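Local structure of aspartate aminotransferase (Thermotoga maritima, 1O4S) at residues F235-F244 / V255-V264. The protein catalyses the pyridoxal-phosphate-dependent transfer of an amino group from L-aspartate to 2-oxoglutarate, giving oxaloacetate and L-glutamate. Sequence-based numbering, arbitrary orientation.
Sequences FDRIVYINGF and VGYLISSEKV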
# COMPACT_ATOMS: atom_id res chain seq x y z
N PHE B 235 -2.75 1.42 -25.74
CA PHE B 235 -3.23 1.50 -24.38
C PHE B 235 -3.93 2.82 -24.09
O PHE B 235 -4.12 3.17 -22.92
CB PHE B 235 -2.05 1.28 -23.41
CG PHE B 235 -1.61 -0.15 -23.28
CD1 PHE B 235 -0.58 -0.65 -24.05
CD2 PHE B 235 -2.22 -1.00 -22.36
CE1 PHE B 235 -0.17 -2.00 -23.93
CE2 PHE B 235 -1.82 -2.30 -22.23
CZ PHE B 235 -0.79 -2.81 -23.01
N ASP B 236 -4.36 3.55 -25.13
CA ASP B 236 -4.94 4.89 -24.92
C ASP B 236 -6.13 4.89 -23.97
O ASP B 236 -6.31 5.83 -23.17
CB ASP B 236 -5.33 5.56 -26.24
CG ASP B 236 -4.15 6.21 -26.92
OD1 ASP B 236 -4.31 6.63 -28.10
OD2 ASP B 236 -3.02 6.35 -26.34
N ARG B 237 -6.91 3.82 -24.06
CA ARG B 237 -8.09 3.64 -23.26
C ARG B 237 -8.06 2.32 -22.51
O ARG B 237 -9.08 1.86 -22.05
CB ARG B 237 -9.31 3.75 -24.17
CG ARG B 237 -9.61 5.19 -24.60
CD ARG B 237 -10.48 5.31 -25.85
NE ARG B 237 -9.71 5.57 -27.09
CZ ARG B 237 -9.24 4.64 -27.93
NH1 ARG B 237 -9.43 3.33 -27.72
NH2 ARG B 237 -8.55 5.02 -29.01
N ILE B 238 -6.89 1.73 -22.34
CA ILE B 238 -6.78 0.44 -21.64
C ILE B 238 -5.93 0.55 -20.41
O ILE B 238 -4.82 1.05 -20.48
CB ILE B 238 -6.17 -0.64 -22.56
CG1 ILE B 238 -6.95 -0.75 -23.88
CG2 ILE B 238 -6.09 -1.99 -21.83
CD1 ILE B 238 -8.38 -1.26 -23.73
N VAL B 239 -6.45 0.05 -19.29
CA VAL B 239 -5.66 -0.15 -18.07
C VAL B 239 -5.63 -1.66 -17.83
O VAL B 239 -6.66 -2.26 -17.55
CB VAL B 239 -6.26 0.60 -16.84
CG1 VAL B 239 -5.46 0.34 -15.59
CG2 VAL B 239 -6.35 2.11 -17.11
N TYR B 240 -4.46 -2.26 -17.94
CA TYR B 240 -4.33 -3.68 -17.81
C TYR B 240 -3.77 -4.01 -16.43
O TYR B 240 -2.78 -3.43 -16.01
CB TYR B 240 -3.42 -4.20 -18.93
CG TYR B 240 -3.11 -5.66 -18.86
CD1 TYR B 240 -4.00 -6.62 -19.36
CD2 TYR B 240 -1.88 -6.11 -18.30
CE1 TYR B 240 -3.69 -8.01 -19.29
CE2 TYR B 240 -1.56 -7.46 -18.24
CZ TYR B 240 -2.46 -8.41 -18.73
OH TYR B 240 -2.13 -9.74 -18.69
N ILE B 241 -4.44 -4.92 -15.73
CA ILE B 241 -4.04 -5.32 -14.39
C ILE B 241 -3.82 -6.82 -14.27
O ILE B 241 -4.67 -7.63 -14.66
CB ILE B 241 -5.07 -4.80 -13.35
CG1 ILE B 241 -5.00 -3.28 -13.37
CG2 ILE B 241 -4.79 -5.39 -11.97
CD1 ILE B 241 -5.92 -2.60 -12.53
N ASN B 242 -2.66 -7.17 -13.72
CA ASN B 242 -2.27 -8.55 -13.47
C ASN B 242 -1.28 -8.59 -12.29
O ASN B 242 -1.03 -7.57 -11.65
CB ASN B 242 -1.73 -9.17 -14.77
CG ASN B 242 -1.98 -10.69 -14.88
OD1 ASN B 242 -2.05 -11.40 -13.89
ND2 ASN B 242 -2.05 -11.19 -16.12
N GLY B 243 -0.77 -9.77 -11.97
CA GLY B 243 0.25 -9.93 -10.95
C GLY B 243 0.56 -11.39 -10.71
O GLY B 243 0.18 -12.24 -11.52
N PHE B 244 1.22 -11.68 -9.59
CA PHE B 244 1.82 -12.99 -9.36
C PHE B 244 1.05 -13.83 -8.38
O PHE B 244 1.36 -15.01 -8.16
CB PHE B 244 3.27 -12.80 -8.89
CG PHE B 244 4.12 -12.18 -9.92
CD1 PHE B 244 4.11 -10.79 -10.08
CD2 PHE B 244 4.85 -12.97 -10.81
CE1 PHE B 244 4.87 -10.19 -11.07
CE2 PHE B 244 5.61 -12.38 -11.82
CZ PHE B 244 5.62 -10.99 -11.95
N VAL B 255 2.70 -8.63 -4.94
CA VAL B 255 3.30 -8.08 -6.14
C VAL B 255 2.32 -8.21 -7.30
O VAL B 255 1.94 -9.32 -7.69
CB VAL B 255 4.55 -8.81 -6.60
CG1 VAL B 255 5.25 -8.02 -7.72
CG2 VAL B 255 5.43 -9.10 -5.46
N GLY B 256 1.92 -7.07 -7.83
CA GLY B 256 1.11 -7.02 -9.01
C GLY B 256 1.60 -5.84 -9.81
O GLY B 256 2.61 -5.20 -9.45
N TYR B 257 0.87 -5.52 -10.88
CA TYR B 257 1.25 -4.44 -11.74
C TYR B 257 0.12 -3.94 -12.60
O TYR B 257 -0.91 -4.60 -12.77
CB TYR B 257 2.44 -4.86 -12.62
CG TYR B 257 2.18 -6.10 -13.44
CD1 TYR B 257 1.50 -6.03 -14.66
CD2 TYR B 257 2.59 -7.32 -12.99
CE1 TYR B 257 1.24 -7.15 -15.40
CE2 TYR B 257 2.32 -8.47 -13.73
CZ TYR B 257 1.66 -8.38 -14.94
OH TYR B 257 1.44 -9.51 -15.67
N LEU B 258 0.35 -2.73 -13.13
CA LEU B 258 -0.55 -2.08 -14.05
C LEU B 258 0.26 -1.73 -15.26
O LEU B 258 1.41 -1.32 -15.14
CB LEU B 258 -1.10 -0.82 -13.38
CG LEU B 258 -1.95 0.17 -14.17
CD1 LEU B 258 -2.98 0.80 -13.28
CD2 LEU B 258 -1.07 1.26 -14.85
N ILE B 259 -0.34 -1.94 -16.43
CA ILE B 259 0.18 -1.47 -17.70
C ILE B 259 -0.90 -0.60 -18.37
O ILE B 259 -2.04 -1.02 -18.50
CB ILE B 259 0.53 -2.67 -18.63
CG1 ILE B 259 1.32 -3.75 -17.88
CG2 ILE B 259 1.32 -2.15 -19.86
CD1 ILE B 259 1.93 -4.89 -18.77
N SER B 260 -0.51 0.58 -18.81
CA SER B 260 -1.40 1.45 -19.57
C SER B 260 -0.55 2.35 -20.49
O SER B 260 0.56 2.01 -20.79
CB SER B 260 -2.29 2.28 -18.60
OG SER B 260 -3.37 2.92 -19.27
N SER B 261 -1.10 3.46 -20.96
CA SER B 261 -0.32 4.50 -21.63
C SER B 261 0.71 5.06 -20.68
O SER B 261 0.59 4.90 -19.46
CB SER B 261 -1.24 5.63 -22.12
OG SER B 261 -1.98 6.22 -21.06
N GLU B 262 1.76 5.69 -21.23
CA GLU B 262 2.80 6.31 -20.41
C GLU B 262 2.19 7.42 -19.56
O GLU B 262 2.62 7.62 -18.43
CB GLU B 262 3.99 6.80 -21.25
CG GLU B 262 4.82 5.60 -21.75
CD GLU B 262 5.98 5.95 -22.70
OE1 GLU B 262 6.44 5.01 -23.43
OE2 GLU B 262 6.42 7.14 -22.73
N LYS B 263 1.17 8.10 -20.09
CA LYS B 263 0.45 9.14 -19.37
C LYS B 263 -0.21 8.58 -18.10
O LYS B 263 0.00 9.11 -17.01
CB LYS B 263 -0.59 9.79 -20.28
CG LYS B 263 -1.49 10.84 -19.62
CD LYS B 263 -2.32 11.65 -20.62
CE LYS B 263 -3.46 12.40 -19.90
NZ LYS B 263 -4.33 13.17 -20.87
N VAL B 264 -0.98 7.50 -18.24
CA VAL B 264 -1.67 6.90 -17.11
C VAL B 264 -0.71 6.25 -16.11
O VAL B 264 -0.91 6.35 -14.91
CB VAL B 264 -2.69 5.89 -17.57
CG1 VAL B 264 -3.28 5.12 -16.39
CG2 VAL B 264 -3.78 6.60 -18.34
O HOH W 1 -4.53 7.02 -21.87
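Val255 O accepts from Phe244 N and also lies in plane at the edge of the Phe244 ring, opening the antiparallel pairing of strands 238-243 and 256-259 in the seven-stranded, mixed sheet of the aminotransferase large domain. Gly256 and Gly243, a non-hydrogen-bonded pair near the bound pyridoxal phosphate, let the strands approach to 3.6 Å between their CA atoms. Tyr257 exchanges two backbone hydrogen bonds with Asn242, that from Asn242 N to Tyr257 O being the longer (3.3 Å). A chi1 of 56° folds the Tyr257 ring over its own backbone and beneath Asn242 O, 3.8 Å above the ring plane, while Tyr240 CE2 and Phe244 CE1 meet its edge. Alongside, Asn242 ND2 donates to Tyr240 OH in the amide plane, and OD1 accepts from Gly243 N. With an alanine here instead of Tyr257, Asn242 O would probably lose the ring beneath it and a gap would open between the Tyr240 and Phe244 rings. On the sheet face shared with Val239 and Ile241, which packs on helix 109-121, Leu258 CD1 presses tightly on Val239 CG1 (3.4 Å). Ile259 pairs with Tyr240 through two nearly straight backbone hydrogen bonds, and its CG2 makes a CH-pi contact over the Phe235 ring. Ser260 OG donates to Ile238 O from 30° out of the carbonyl plane. A water bridges Ser261 OG to Asp236 O; Ser261 N-caps helix 262-275, Val264 N lying 3.3 Å from Ser261 OG.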